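Local coordinates for protein phosphatase (Thermotoga maritima, PDB 1NF2) that probably acts as a magnesium-dependent phosphatase of the haloacid dehalogenase (HAD) family, with a separate domain for binding its substrate, at residues A[102-107]-A[146-151]; A[108-113]-A[126-131]; A[228-233]-A[240-245]; A[214-219]-A[235-240]. All coordinates share one frame; numbering follows the deposited sequence.

Contact 1. Residues A[102-107]-A[146-151]; sequences WQAYID and TKLLLI
Residues W102 to Y105 run antiparallel to K147 to L150, and the two form the central pair of strands in the mixed sheet of what is probably the substrate-binding cap domain. Their axes lie 4.8 Å apart. Q103 and L149 make a hydrogen-bonded pair: Q103 N donates to L149 O at 3.0 Å, and L149 N returns a longer bond to Q103 O. Further on, Y105 N bonds to K147 O, and Y105 O receives T146 N at 2.8 Å, where a water also joins D107 N to T146 OG1.

On the face of Q103 and Y105, side chains from the two strands run alongside each other. The Q103 amide lies against both methyls of L149, with NE2 3.5 Å from CD1. K147 stretches out fully beside the Y105 ring, its CG 3.3 Å from CD2 and its CE 3.5 Å from CE2; the ammonium group is too far for more than a weak cation-pi attraction and forms a salt bridge with E183. With the Y105 ring cut back to an alanine, the aliphatic chain of K147 would probably lose the ring it runs beside, and Y122 its hydroxyl partner. The other face is apolar: L148, with CG turned beside its backbone N (chi1 -62°), brings CD2 to 3.7 Å from A104 CB, and W102 CB meets L150 CD1.

Helix 85-95 packs on W102, L148 and L150, helix 136-143 covers W102 and A104, and helix 117-125 lies against Q103 and L149. Strands 110-112 and 181-186 flank the pair.

Contact 2. Residues A[108-113]-A[126-131]; sequences DVLYSE and SNVDYR
The Y111 ring and the R131 guanidinium do not stack: their planes are turned 77° apart, and the ring meets only the base of the arginine, with CD1 4.2 Å from R131 CB. R131 O also lies beside this ring, approaching it obliquely, while L136 and L139 of helix 136-143 touch the tyrosine from outside the pair. The second ring, that of Y130, has its CG between the backbone N and the carbonyl carbon (chi1 67°), which turns it away from L110 and onto I119, K120 and A123 of helix 117-125, its hydroxyl bonded to D115. Y130 CB lies 4.1 Å from L110 CD1.

Two backbone bonds join the chains. R131 N donates to L110 O at 2.9 Å, and S112 N donates to R131 O at the same length, so that R131 bonds to the residues before and after Y111, its partner in the parallel ladder. Parallel strands 110-112 and 130-132, with helix 117-125 between them, form a beta-alpha-beta unit, and strand 130-132 is the outermost of its sheet on this side.

The end-to-end directions of 109-112 and 128-131 lie 62° apart. Before the ladder L110 sends CD1 at about a right angle across V128, 3.9 Å from CG2, while L110 CB rests near D129 O. On the opposite face of the sheet, the extended chain of R131 reaches back to V109, where its CD lies 3.9 Å from CG1. L110 also touches Q103 and Y105 of the adjoining strand 102-105.

Contact 3. Residues A[228-233]-A[240-245]; sequences RVAMEN and EASDIV
R228 O is gripped by two successive backbone amides: D243 N at 2.6 Å, tilted from the carbonyl plane, and I244 N at 3.1 Å, nearly in line with the C=O. D243 answers with its side chain. Its CG stands beside its own backbone N (chi1 -73°), which carries OD2 back to R228 N at 2.8 Å, where it accepts through its anti lone pair. D243 and R228 thus hold each other by main chain and carboxylate together.

The arginine chain bends at chi3 (-71°) and folds its guanidinium over this aspartate. OD2 lies 3.7 Å above the centre of the guanidinium plane, and NH2 is 3.5 Å from OD1, a salt bridge of charge alone. The directed bond is made at the edge, where NE donates in plane to A241 O at 2.9 Å.

Beyond, V229 and I244 begin a short parallel ladder, with A230 N bonded to I244 O. A230 CB packs on S242 CB at 3.5 Å. Strand 244-245 forms the margin of the eight-stranded sheet; helix 236-241 crosses over to it from strand 227-230, F222 of helix 216-222 packs on R228 and S242, and V257 of helix 253-258 touches V229 and I244.

Contact 4. Residues A[214-219]-A[235-240]; sequences DNENDL and IEKVKE
I235, at the N-cap position of helix 236-241, meets the loop of D214 first: its N makes a long, weak bond to D214 O, and its CD1 presses tightly on that same oxygen at 3.0 Å. Two residues on, K237 points toward 214-219. Its CG is anti to the backbone N (chi1 -163°) and the chain extends beyond it, reaching E216, where NZ forms a salt bridge with OE2 at 3.1 Å, met on the syn side and 21° out of the carboxylate plane. The lysine's methylene groups cross L219 at about a right angle, with CE 3.7 Å from CD2.

V238 also points toward 214-219 and sets CG2 only 3.0 Å from N215 O, a tight fit, while L219 CD1 slides past it at 4.1 Å from CG2. Shortening L219 to an alanine is likely to open a gap between the two helices, leaving V238 and the methylenes of K237 without their apolar neighbour.

The loop so braced is the GDxxxD signature (motif IV) of HAD phosphatases: D214 coordinates the magnesium ion with D8 and D10, D218 is a further magnesium-binding residue that does not hold the ion here, and a sulfate lies beside N215.

In the fold
From the N terminus the chain first builds most of the eight-stranded sheet, then the six-stranded one. There strand 102-105 opens a loop that contact 1 closes when 147-151 pairs with it. Contact 2 is nested inside: 108-113 and 126-131 add strands on the far side of 102-105, so the two contacts join four neighbouring strands of that sheet. The chain then returns to the first domain, where D214 joins D8 and D10 at the magnesium. Here 214-219 opens contact 4 and 228-233 opens contact 3 before 235-240 closes the former and 240-245 the latter. These two therefore cross, sharing E240 and helix 236-241, and tie the metal-site loop to the sheet margin. Contacts 1 and 3 have centres about 32 Å apart.

Contact 1. Residues A[102-107]-A[146-151]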
loop_
_atom_site.group_PDB
_atom_site.type_symbol
_atom_site.label_atom_id
_atom_site.label_comp_id
_atom_site.label_asym_id
_atom_site.label_seq_id
_atom_site.Cartn_x
_atom_site.Cartn_y
_atom_site.Cartn_z
ATOM N N TRP A 102 -17.539 11.726 1.837
ATOM C CA TRP A 102 -16.675 10.679 2.342
ATOM C C TRP A 102 -16.998 9.322 1.748
ATOM O O TRP A 102 -18.126 9.056 1.331
ATOM C CB TRP A 102 -16.776 10.600 3.866
ATOM C CG TRP A 102 -18.151 10.287 4.355
ATOM C CD1 TRP A 102 -19.225 11.131 4.388
ATOM C CD2 TRP A 102 -18.605 9.038 4.888
ATOM N NE1 TRP A 102 -20.318 10.486 4.915
ATOM C CE2 TRP A 102 -19.966 9.202 5.230
ATOM C CE3 TRP A 102 -17.991 7.798 5.112
ATOM C CZ2 TRP A 102 -20.726 8.169 5.784
ATOM C CZ3 TRP A 102 -18.744 6.772 5.663
ATOM C CH2 TRP A 102 -20.101 6.964 5.995
ATOM N N GLN A 103 -15.978 8.470 1.726
ATOM C CA GLN A 103 -16.071 7.118 1.204
ATOM C C GLN A 103 -15.393 6.194 2.210
ATOM O O GLN A 103 -14.612 6.646 3.047
ATOM C CB GLN A 103 -15.372 7.050 -0.150
ATOM C CG GLN A 103 -14.010 7.721 -0.163
ATOM C CD GLN A 103 -13.405 7.778 -1.553
ATOM O OE1 GLN A 103 -14.008 8.318 -2.481
ATOM N NE2 GLN A 103 -12.205 7.221 -1.703
ATOM N N ALA A 104 -15.688 4.903 2.138
ATOM C CA ALA A 104 -15.091 3.963 3.077
ATOM C C ALA A 104 -14.589 2.689 2.408
ATOM O O ALA A 104 -15.196 2.191 1.462
ATOM C CB ALA A 104 -16.107 3.606 4.165
ATOM N N TYR A 105 -13.474 2.172 2.915
ATOM C CA TYR A 105 -12.887 0.935 2.415
ATOM C C TYR A 105 -13.291 -0.172 3.375
ATOM O O TYR A 105 -12.747 -0.279 4.474
ATOM C CB TYR A 105 -11.367 1.062 2.362
ATOM C CG TYR A 105 -10.871 1.901 1.208
ATOM C CD1 TYR A 105 -10.647 1.331 -0.041
ATOM C CD2 TYR A 105 -10.621 3.263 1.363
ATOM C CE1 TYR A 105 -10.182 2.092 -1.109
ATOM C CE2 TYR A 105 -10.155 4.036 0.302
ATOM C CZ TYR A 105 -9.936 3.440 -0.931
ATOM O OH TYR A 105 -9.461 4.182 -1.988
ATOM N N ILE A 106 -14.243 -0.999 2.954
ATOM C CA ILE A 106 -14.745 -2.071 3.804
ATOM C C ILE A 106 -14.596 -3.453 3.184
ATOM O O ILE A 106 -15.208 -3.754 2.160
ATOM C CB ILE A 106 -16.234 -1.837 4.120
ATOM C CG1 ILE A 106 -16.391 -0.498 4.846
ATOM C CG2 ILE A 106 -16.790 -2.997 4.932
ATOM C CD1 ILE A 106 -17.819 -0.039 4.947
ATOM N N ASP A 107 -13.796 -4.298 3.825
ATOM C CA ASP A 107 -13.572 -5.649 3.334
ATOM C C ASP A 107 -13.123 -5.660 1.883
ATOM O O ASP A 107 -13.590 -6.464 1.078
ATOM C CB ASP A 107 -14.837 -6.486 3.495
ATOM C CG ASP A 107 -14.736 -7.455 4.647
ATOM O OD1 ASP A 107 -13.969 -8.434 4.521
ATOM O OD2 ASP A 107 -15.407 -7.234 5.680
ATOM N N THR A 146 -11.162 -0.258 6.781
ATOM C CA THR A 146 -9.706 -0.227 6.695
ATOM C C THR A 146 -9.310 1.238 6.723
ATOM O O THR A 146 -8.307 1.607 7.327
ATOM C CB THR A 146 -9.194 -0.872 5.387
ATOM O OG1 THR A 146 -9.661 -2.221 5.305
ATOM C CG2 THR A 146 -7.673 -0.864 5.349
ATOM N N LYS A 147 -10.098 2.074 6.054
ATOM C CA LYS A 147 -9.831 3.500 6.065
ATOM C C LYS A 147 -10.960 4.346 5.492
ATOM O O LYS A 147 -11.838 3.854 4.787
ATOM C CB LYS A 147 -8.516 3.828 5.352
ATOM C CG LYS A 147 -8.506 3.641 3.858
ATOM C CD LYS A 147 -7.178 4.139 3.303
ATOM C CE LYS A 147 -7.012 3.825 1.825
ATOM N NZ LYS A 147 -5.632 4.158 1.370
ATOM N N LEU A 148 -10.921 5.629 5.828
ATOM C CA LEU A 148 -11.918 6.583 5.381
ATOM C C LEU A 148 -11.184 7.609 4.560
ATOM O O LEU A 148 -10.004 7.869 4.786
ATOM C CB LEU A 148 -12.585 7.259 6.589
ATOM C CG LEU A 148 -13.330 6.275 7.493
ATOM C CD1 LEU A 148 -13.768 6.961 8.785
ATOM C CD2 LEU A 148 -14.523 5.714 6.747
ATOM N N LEU A 149 -11.882 8.186 3.598
ATOM C CA LEU A 149 -11.273 9.185 2.749
ATOM C C LEU A 149 -12.281 10.281 2.461
ATOM O O LEU A 149 -13.427 10.004 2.117
ATOM C CB LEU A 149 -10.797 8.538 1.445
ATOM C CG LEU A 149 -9.999 9.412 0.475
ATOM C CD1 LEU A 149 -9.241 8.527 -0.497
ATOM C CD2 LEU A 149 -10.929 10.355 -0.266
ATOM N N LEU A 150 -11.851 11.527 2.622
ATOM C CA LEU A 150 -12.710 12.667 2.346
ATOM C C LEU A 150 -12.187 13.360 1.103
ATOM O O LEU A 150 -10.976 13.480 0.913
ATOM C CB LEU A 150 -12.705 13.657 3.514
ATOM C CG LEU A 150 -13.603 13.343 4.714
ATOM C CD1 LEU A 150 -13.164 12.049 5.376
ATOM C CD2 LEU A 150 -13.540 14.507 5.692
ATOM N N ILE A 151 -13.103 13.819 0.261
ATOM C CA ILE A 151 -12.730 14.503 -0.965
ATOM C C ILE A 151 -13.392 15.882 -1.029
ATOM O O ILE A 151 -14.618 15.998 -0.994
ATOM C CB ILE A 151 -13.120 13.642 -2.199
ATOM C CG1 ILE A 151 -13.104 14.486 -3.475
ATOM C CG2 ILE A 151 -14.477 12.999 -1.974
ATOM C CD1 ILE A 151 -11.746 14.962 -3.881
HETATM O O HOH W 1 -12.292 -3.698 6.279
#

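Contact 2. Residues A[108-113]-A[126-131]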
loop_
_atom_site.group_PDB
_atom_site.type_symbol
_atom_site.label_atom_id
_atom_site.label_comp_id
_atom_site.label_asym_id
_atom_site.label_seq_id
_atom_site.Cartn_x
_atom_site.Cartn_y
_atom_site.Cartn_z
ATOM N N ASP A 108 -12.229 -4.733 1.558
ATOM C CA ASP A 108 -11.662 -4.625 0.220
ATOM C C ASP A 108 -12.611 -4.144 -0.872
ATOM O O ASP A 108 -12.493 -4.548 -2.027
ATOM C CB ASP A 108 -11.038 -5.967 -0.175
ATOM C CG ASP A 108 -9.736 -5.801 -0.923
ATOM O OD1 ASP A 108 -9.031 -4.801 -0.666
ATOM O OD2 ASP A 108 -9.410 -6.674 -1.752
ATOM N N VAL A 109 -13.549 -3.276 -0.499
ATOM C CA VAL A 109 -14.499 -2.698 -1.452
ATOM C C VAL A 109 -14.650 -1.213 -1.124
ATOM O O VAL A 109 -14.831 -0.844 0.037
ATOM C CB VAL A 109 -15.891 -3.378 -1.370
ATOM C CG1 VAL A 109 -16.848 -2.734 -2.375
ATOM C CG2 VAL A 109 -15.764 -4.867 -1.656
ATOM N N LEU A 110 -14.554 -0.361 -2.138
ATOM C CA LEU A 110 -14.680 1.075 -1.922
ATOM C C LEU A 110 -16.149 1.456 -2.026
ATOM O O LEU A 110 -16.806 1.147 -3.024
ATOM C CB LEU A 110 -13.888 1.863 -2.974
ATOM C CG LEU A 110 -13.284 3.215 -2.575
ATOM C CD1 LEU A 110 -12.913 3.980 -3.834
ATOM C CD2 LEU A 110 -14.255 4.024 -1.744
ATOM N N TYR A 111 -16.659 2.115 -0.988
ATOM C CA TYR A 111 -18.050 2.562 -0.955
ATOM C C TYR A 111 -18.079 4.082 -0.853
ATOM O O TYR A 111 -17.173 4.692 -0.287
ATOM C CB TYR A 111 -18.780 1.990 0.264
ATOM C CG TYR A 111 -19.020 0.500 0.241
ATOM C CD1 TYR A 111 -20.196 -0.029 -0.282
ATOM C CD2 TYR A 111 -18.079 -0.382 0.773
ATOM C CE1 TYR A 111 -20.433 -1.403 -0.269
ATOM C CE2 TYR A 111 -18.304 -1.754 0.789
ATOM C CZ TYR A 111 -19.479 -2.257 0.269
ATOM O OH TYR A 111 -19.700 -3.617 0.295
ATOM N N SER A 112 -19.125 4.685 -1.407
ATOM C CA SER A 112 -19.312 6.130 -1.348
ATOM C C SER A 112 -20.780 6.365 -1.024
ATOM O O SER A 112 -21.658 5.680 -1.552
ATOM C CB SER A 112 -18.968 6.791 -2.682
ATOM O OG SER A 112 -19.030 8.201 -2.563
ATOM N N GLU A 113 -21.049 7.325 -0.151
ATOM C CA GLU A 113 -22.420 7.621 0.240
ATOM C C GLU A 113 -23.250 8.130 -0.930
ATOM O O GLU A 113 -24.377 7.685 -1.145
ATOM C CB GLU A 113 -22.434 8.661 1.358
ATOM C CG GLU A 113 -23.269 8.261 2.553
ATOM C CD GLU A 113 -23.317 9.344 3.607
ATOM O OE1 GLU A 113 -23.766 9.044 4.735
ATOM O OE2 GLU A 113 -22.912 10.492 3.309
ATOM N N SER A 126 -7.238 6.894 -9.390
ATOM C CA SER A 126 -6.560 5.854 -8.609
ATOM C C SER A 126 -7.116 4.487 -9.015
ATOM O O SER A 126 -7.024 3.516 -8.258
ATOM C CB SER A 126 -6.765 6.093 -7.109
ATOM O OG SER A 126 -8.132 6.132 -6.766
ATOM N N ASN A 127 -7.643 4.436 -10.243
ATOM C CA ASN A 127 -8.287 3.264 -10.861
ATOM C C ASN A 127 -8.664 2.052 -10.013
ATOM O O ASN A 127 -7.902 1.091 -9.857
ATOM C CB ASN A 127 -7.546 2.820 -12.146
ATOM C CG ASN A 127 -6.049 3.037 -12.091
ATOM O OD1 ASN A 127 -5.359 2.879 -13.099
ATOM N ND2 ASN A 127 -5.535 3.390 -10.922
ATOM N N VAL A 128 -9.893 2.133 -9.503
ATOM C CA VAL A 128 -10.523 1.130 -8.652
ATOM C C VAL A 128 -12.040 1.260 -8.883
ATOM O O VAL A 128 -12.516 2.323 -9.292
ATOM C CB VAL A 128 -10.243 1.415 -7.151
ATOM C CG1 VAL A 128 -8.746 1.281 -6.861
ATOM C CG2 VAL A 128 -10.720 2.825 -6.787
ATOM N N ASP A 129 -12.796 0.191 -8.641
ATOM C CA ASP A 129 -14.256 0.231 -8.796
ATOM C C ASP A 129 -14.853 0.662 -7.456
ATOM O O ASP A 129 -14.299 0.345 -6.405
ATOM C CB ASP A 129 -14.809 -1.157 -9.154
ATOM C CG ASP A 129 -14.393 -1.623 -10.540
ATOM O OD1 ASP A 129 -13.180 -1.798 -10.776
ATOM O OD2 ASP A 129 -15.287 -1.821 -11.389
ATOM N N TYR A 130 -15.963 1.393 -7.487
ATOM C CA TYR A 130 -16.610 1.819 -6.251
ATOM C C TYR A 130 -18.103 1.528 -6.313
ATOM O O TYR A 130 -18.664 1.312 -7.387
ATOM C CB TYR A 130 -16.394 3.313 -5.984
ATOM C CG TYR A 130 -17.075 4.229 -6.971
ATOM C CD1 TYR A 130 -16.482 4.529 -8.196
ATOM C CD2 TYR A 130 -18.317 4.796 -6.681
ATOM C CE1 TYR A 130 -17.106 5.376 -9.111
ATOM C CE2 TYR A 130 -18.949 5.642 -7.588
ATOM C CZ TYR A 130 -18.338 5.929 -8.800
ATOM O OH TYR A 130 -18.953 6.778 -9.696
ATOM N N ARG A 131 -18.741 1.524 -5.151
ATOM C CA ARG A 131 -20.163 1.257 -5.062
ATOM C C ARG A 131 -20.843 2.322 -4.212
ATOM O O ARG A 131 -20.307 2.749 -3.188
ATOM C CB ARG A 131 -20.384 -0.139 -4.474
ATOM C CG ARG A 131 -20.056 -1.263 -5.452
ATOM C CD ARG A 131 -19.957 -2.612 -4.765
ATOM N NE ARG A 131 -20.001 -3.735 -5.706
ATOM C CZ ARG A 131 -19.172 -3.909 -6.734
ATOM N NH1 ARG A 131 -18.210 -3.030 -6.982
ATOM N NH2 ARG A 131 -19.301 -4.975 -7.512
#

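Contact 3. Residues A[228-233]-A[240-245]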
loop_
_atom_site.group_PDB
_atom_site.type_symbol
_atom_site.label_atom_id
_atom_site.label_comp_id
_atom_site.label_asym_id
_atom_site.label_seq_id
_atom_site.Cartn_x
_atom_site.Cartn_y
_atom_site.Cartn_z
ATOM N N ARG A 228 19.338 -2.852 0.789
ATOM C CA ARG A 228 18.389 -1.785 0.445
ATOM C C ARG A 228 18.642 -1.085 -0.900
ATOM O O ARG A 228 19.679 -0.456 -1.105
ATOM C CB ARG A 228 18.366 -0.750 1.575
ATOM C CG ARG A 228 18.041 -1.370 2.935
ATOM C CD ARG A 228 18.073 -0.345 4.051
ATOM N NE ARG A 228 19.424 0.108 4.349
ATOM C CZ ARG A 228 20.316 -0.604 5.026
ATOM N NH1 ARG A 228 19.995 -1.810 5.479
ATOM N NH2 ARG A 228 21.533 -0.112 5.243
ATOM N N VAL A 229 17.667 -1.175 -1.797
ATOM C CA VAL A 229 17.783 -0.582 -3.126
ATOM C C VAL A 229 16.765 0.530 -3.349
ATOM O O VAL A 229 15.562 0.305 -3.253
ATOM C CB VAL A 229 17.563 -1.650 -4.239
ATOM C CG1 VAL A 229 17.886 -1.043 -5.608
ATOM C CG2 VAL A 229 18.429 -2.879 -3.979
ATOM N N ALA A 230 17.262 1.725 -3.646
ATOM C CA ALA A 230 16.411 2.880 -3.914
ATOM C C ALA A 230 16.316 3.074 -5.418
ATOM O O ALA A 230 17.304 2.903 -6.130
ATOM C CB ALA A 230 17.003 4.130 -3.282
ATOM N N MET A 231 15.131 3.421 -5.902
ATOM C CA MET A 231 14.946 3.659 -7.319
ATOM C C MET A 231 15.606 5.008 -7.592
ATOM O O MET A 231 15.733 5.831 -6.684
ATOM C CB MET A 231 13.445 3.703 -7.659
ATOM C CG MET A 231 12.716 2.383 -7.415
ATOM S SD MET A 231 13.639 0.932 -8.055
ATOM C CE MET A 231 12.617 0.029 -8.449
ATOM N N GLU A 232 16.055 5.240 -8.822
ATOM C CA GLU A 232 16.676 6.528 -9.134
ATOM C C GLU A 232 15.670 7.678 -8.950
ATOM O O GLU A 232 16.051 8.811 -8.680
ATOM C CB GLU A 232 17.216 6.550 -10.566
ATOM C CG GLU A 232 17.844 7.897 -10.918
ATOM C CD GLU A 232 18.477 7.955 -12.303
ATOM O OE1 GLU A 232 18.813 9.081 -12.739
ATOM O OE2 GLU A 232 18.650 6.893 -12.950
ATOM N N ASN A 233 14.388 7.382 -9.104
ATOM C CA ASN A 233 13.355 8.396 -8.947
ATOM C C ASN A 233 12.935 8.577 -7.479
ATOM O O ASN A 233 12.044 9.368 -7.185
ATOM C CB ASN A 233 12.134 8.015 -9.795
ATOM C CG ASN A 233 11.825 6.538 -9.720
ATOM O OD1 ASN A 233 12.598 5.710 -10.213
ATOM N ND2 ASN A 233 10.707 6.190 -9.087
ATOM N N GLU A 240 19.480 8.094 0.421
ATOM C CA GLU A 240 20.497 8.209 1.458
ATOM C C GLU A 240 20.429 7.081 2.482
ATOM O O GLU A 240 21.384 6.847 3.213
ATOM C CB GLU A 240 20.372 9.564 2.161
ATOM C CG GLU A 240 20.531 10.738 1.214
ATOM C CD GLU A 240 20.385 12.077 1.905
ATOM O OE1 GLU A 240 19.369 12.280 2.605
ATOM O OE2 GLU A 240 21.280 12.930 1.739
ATOM N N ALA A 241 19.306 6.379 2.531
ATOM C CA ALA A 241 19.148 5.274 3.471
ATOM C C ALA A 241 19.362 3.938 2.777
ATOM O O ALA A 241 19.422 2.898 3.426
ATOM C CB ALA A 241 17.756 5.306 4.091
ATOM N N SER A 242 19.470 3.967 1.454
ATOM C CA SER A 242 19.649 2.739 0.684
ATOM C C SER A 242 21.114 2.332 0.632
ATOM O O SER A 242 21.992 3.059 1.086
ATOM C CB SER A 242 19.161 2.941 -0.753
ATOM O OG SER A 242 20.107 3.723 -1.475
ATOM N N ASP A 243 21.362 1.163 0.055
ATOM C CA ASP A 243 22.723 0.669 -0.124
ATOM C C ASP A 243 23.137 0.957 -1.561
ATOM O O ASP A 243 24.273 1.352 -1.828
ATOM C CB ASP A 243 22.784 -0.837 0.108
ATOM C CG ASP A 243 22.644 -1.200 1.565
ATOM O OD1 ASP A 243 23.490 -0.740 2.360
ATOM O OD2 ASP A 243 21.689 -1.935 1.902
ATOM N N ILE A 244 22.186 0.770 -2.471
ATOM C CA ILE A 244 22.418 0.957 -3.899
ATOM C C ILE A 244 21.254 1.726 -4.511
ATOM O O ILE A 244 20.103 1.515 -4.136
ATOM C CB ILE A 244 22.485 -0.407 -4.646
ATOM C CG1 ILE A 244 23.493 -1.340 -3.967
ATOM C CG2 ILE A 244 22.851 -0.174 -6.110
ATOM C CD1 ILE A 244 24.932 -0.867 -4.044
ATOM N N VAL A 245 21.549 2.617 -5.449
ATOM C CA VAL A 245 20.498 3.357 -6.145
ATOM C C VAL A 245 20.569 2.898 -7.604
ATOM O O VAL A 245 21.513 3.197 -8.333
ATOM C CB VAL A 245 20.697 4.887 -6.023
ATOM C CG1 VAL A 245 22.147 5.226 -6.156
ATOM C CG2 VAL A 245 19.874 5.616 -7.097
#

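Contact 4. Residues A[214-219]-A[235-240]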
loop_
_atom_site.group_PDB
_atom_site.type_symbol
_atom_site.label_atom_id
_atom_site.label_comp_id
_atom_site.label_asym_id
_atom_site.label_seq_id
_atom_site.Cartn_x
_atom_site.Cartn_y
_atom_site.Cartn_z
ATOM N N ASP A 214 10.921 3.457 -3.264
ATOM C CA ASP A 214 11.115 4.815 -3.738
ATOM C C ASP A 214 10.469 5.809 -2.771
ATOM O O ASP A 214 10.724 7.016 -2.848
ATOM C CB ASP A 214 10.456 4.979 -5.105
ATOM C CG ASP A 214 8.935 5.068 -5.006
ATOM O OD1 ASP A 214 8.322 5.743 -5.864
ATOM O OD2 ASP A 214 8.350 4.466 -4.074
ATOM N N ASN A 215 9.651 5.267 -1.865
ATOM C CA ASN A 215 8.836 6.006 -0.887
ATOM C C ASN A 215 9.242 6.243 0.555
ATOM O O ASN A 215 10.124 5.594 1.111
ATOM C CB ASN A 215 7.448 5.352 -0.789
ATOM C CG ASN A 215 6.477 5.926 -1.759
ATOM O OD1 ASN A 215 5.320 5.507 -1.825
ATOM N ND2 ASN A 215 6.932 6.907 -2.523
ATOM N N GLU A 216 8.496 7.165 1.159
ATOM C CA GLU A 216 8.625 7.504 2.567
ATOM C C GLU A 216 8.013 6.255 3.198
ATOM O O GLU A 216 8.519 5.728 4.179
ATOM C CB GLU A 216 7.763 8.724 2.894
ATOM C CG GLU A 216 8.491 9.848 3.599
ATOM C CD GLU A 216 9.168 9.391 4.871
ATOM O OE1 GLU A 216 8.509 8.704 5.681
ATOM O OE2 GLU A 216 10.358 9.725 5.063
ATOM N N ASN A 217 6.925 5.785 2.586
ATOM C CA ASN A 217 6.226 4.577 3.013
ATOM C C ASN A 217 7.129 3.334 2.999
ATOM O O ASN A 217 6.998 2.460 3.858
ATOM C CB ASN A 217 5.037 4.302 2.088
ATOM C CG ASN A 217 3.834 5.194 2.379
ATOM O OD1 ASN A 217 2.888 5.244 1.586
ATOM N ND2 ASN A 217 3.856 5.883 3.515
ATOM N N ASP A 218 8.023 3.255 2.014
ATOM C CA ASP A 218 8.929 2.110 1.856
ATOM C C ASP A 218 10.124 2.177 2.800
ATOM O O ASP A 218 10.716 1.160 3.146
ATOM C CB ASP A 218 9.434 2.033 0.408
ATOM C CG ASP A 218 8.317 1.823 -0.591
ATOM O OD1 ASP A 218 8.464 2.287 -1.748
ATOM O OD2 ASP A 218 7.300 1.191 -0.229
ATOM N N LEU A 219 10.475 3.389 3.201
ATOM C CA LEU A 219 11.583 3.617 4.115
ATOM C C LEU A 219 11.430 2.722 5.359
ATOM O O LEU A 219 12.417 2.259 5.943
ATOM C CB LEU A 219 11.586 5.095 4.502
ATOM C CG LEU A 219 12.829 5.783 5.052
ATOM C CD1 LEU A 219 14.011 5.576 4.119
ATOM C CD2 LEU A 219 12.520 7.273 5.201
ATOM N N ILE A 235 12.821 9.679 -3.486
ATOM C CA ILE A 235 13.099 10.973 -2.874
ATOM C C ILE A 235 14.488 10.862 -2.260
ATOM O O ILE A 235 14.978 9.763 -1.990
ATOM C CB ILE A 235 12.080 11.379 -1.764
ATOM C CG1 ILE A 235 12.113 10.384 -0.603
ATOM C CG2 ILE A 235 10.679 11.504 -2.358
ATOM C CD1 ILE A 235 11.374 9.115 -0.869
ATOM N N GLU A 236 15.117 12.011 -2.066
ATOM C CA GLU A 236 16.456 12.103 -1.512
ATOM C C GLU A 236 16.658 11.278 -0.242
ATOM O O GLU A 236 17.643 10.552 -0.111
ATOM C CB GLU A 236 16.784 13.576 -1.251
ATOM C CG GLU A 236 15.557 14.466 -0.940
ATOM C CD GLU A 236 14.684 14.774 -2.168
ATOM O OE1 GLU A 236 15.213 15.325 -3.158
ATOM O OE2 GLU A 236 13.469 14.474 -2.141
ATOM N N LYS A 237 15.716 11.384 0.686
ATOM C CA LYS A 237 15.801 10.664 1.946
ATOM C C LYS A 237 15.934 9.147 1.759
ATOM O O LYS A 237 16.687 8.499 2.476
ATOM C CB LYS A 237 14.568 10.981 2.802
ATOM C CG LYS A 237 14.724 10.632 4.271
ATOM C CD LYS A 237 13.450 10.905 5.058
ATOM C CE LYS A 237 13.638 10.546 6.527
ATOM N NZ LYS A 237 12.361 10.586 7.296
ATOM N N VAL A 238 15.197 8.584 0.808
ATOM C CA VAL A 238 15.246 7.147 0.555
ATOM C C VAL A 238 16.586 6.700 -0.015
ATOM O O VAL A 238 17.119 5.660 0.377
ATOM C CB VAL A 238 14.107 6.710 -0.401
ATOM C CG1 VAL A 238 14.392 5.314 -0.988
ATOM C CG2 VAL A 238 12.794 6.678 0.367
ATOM N N LYS A 239 17.136 7.488 -0.931
ATOM C CA LYS A 239 18.413 7.142 -1.531
ATOM C C LYS A 239 19.527 7.132 -0.496
ATOM O O LYS A 239 20.402 6.260 -0.517
ATOM C CB LYS A 239 18.747 8.121 -2.653
ATOM C CG LYS A 239 17.725 8.094 -3.768
ATOM C CD LYS A 239 18.296 8.583 -5.084
ATOM C CE LYS A 239 17.684 9.896 -5.495
ATOM N NZ LYS A 239 17.819 10.101 -6.961
ATOM N N GLU A 240 19.480 8.094 0.421
ATOM C CA GLU A 240 20.497 8.209 1.458
ATOM C C GLU A 240 20.429 7.081 2.482
ATOM O O GLU A 240 21.384 6.847 3.213
ATOM C CB GLU A 240 20.372 9.564 2.161
ATOM C CG GLU A 240 20.531 10.738 1.214
ATOM C CD GLU A 240 20.385 12.077 1.905
ATOM O OE1 GLU A 240 19.369 12.280 2.605
ATOM O OE2 GLU A 240 21.280 12.930 1.739
#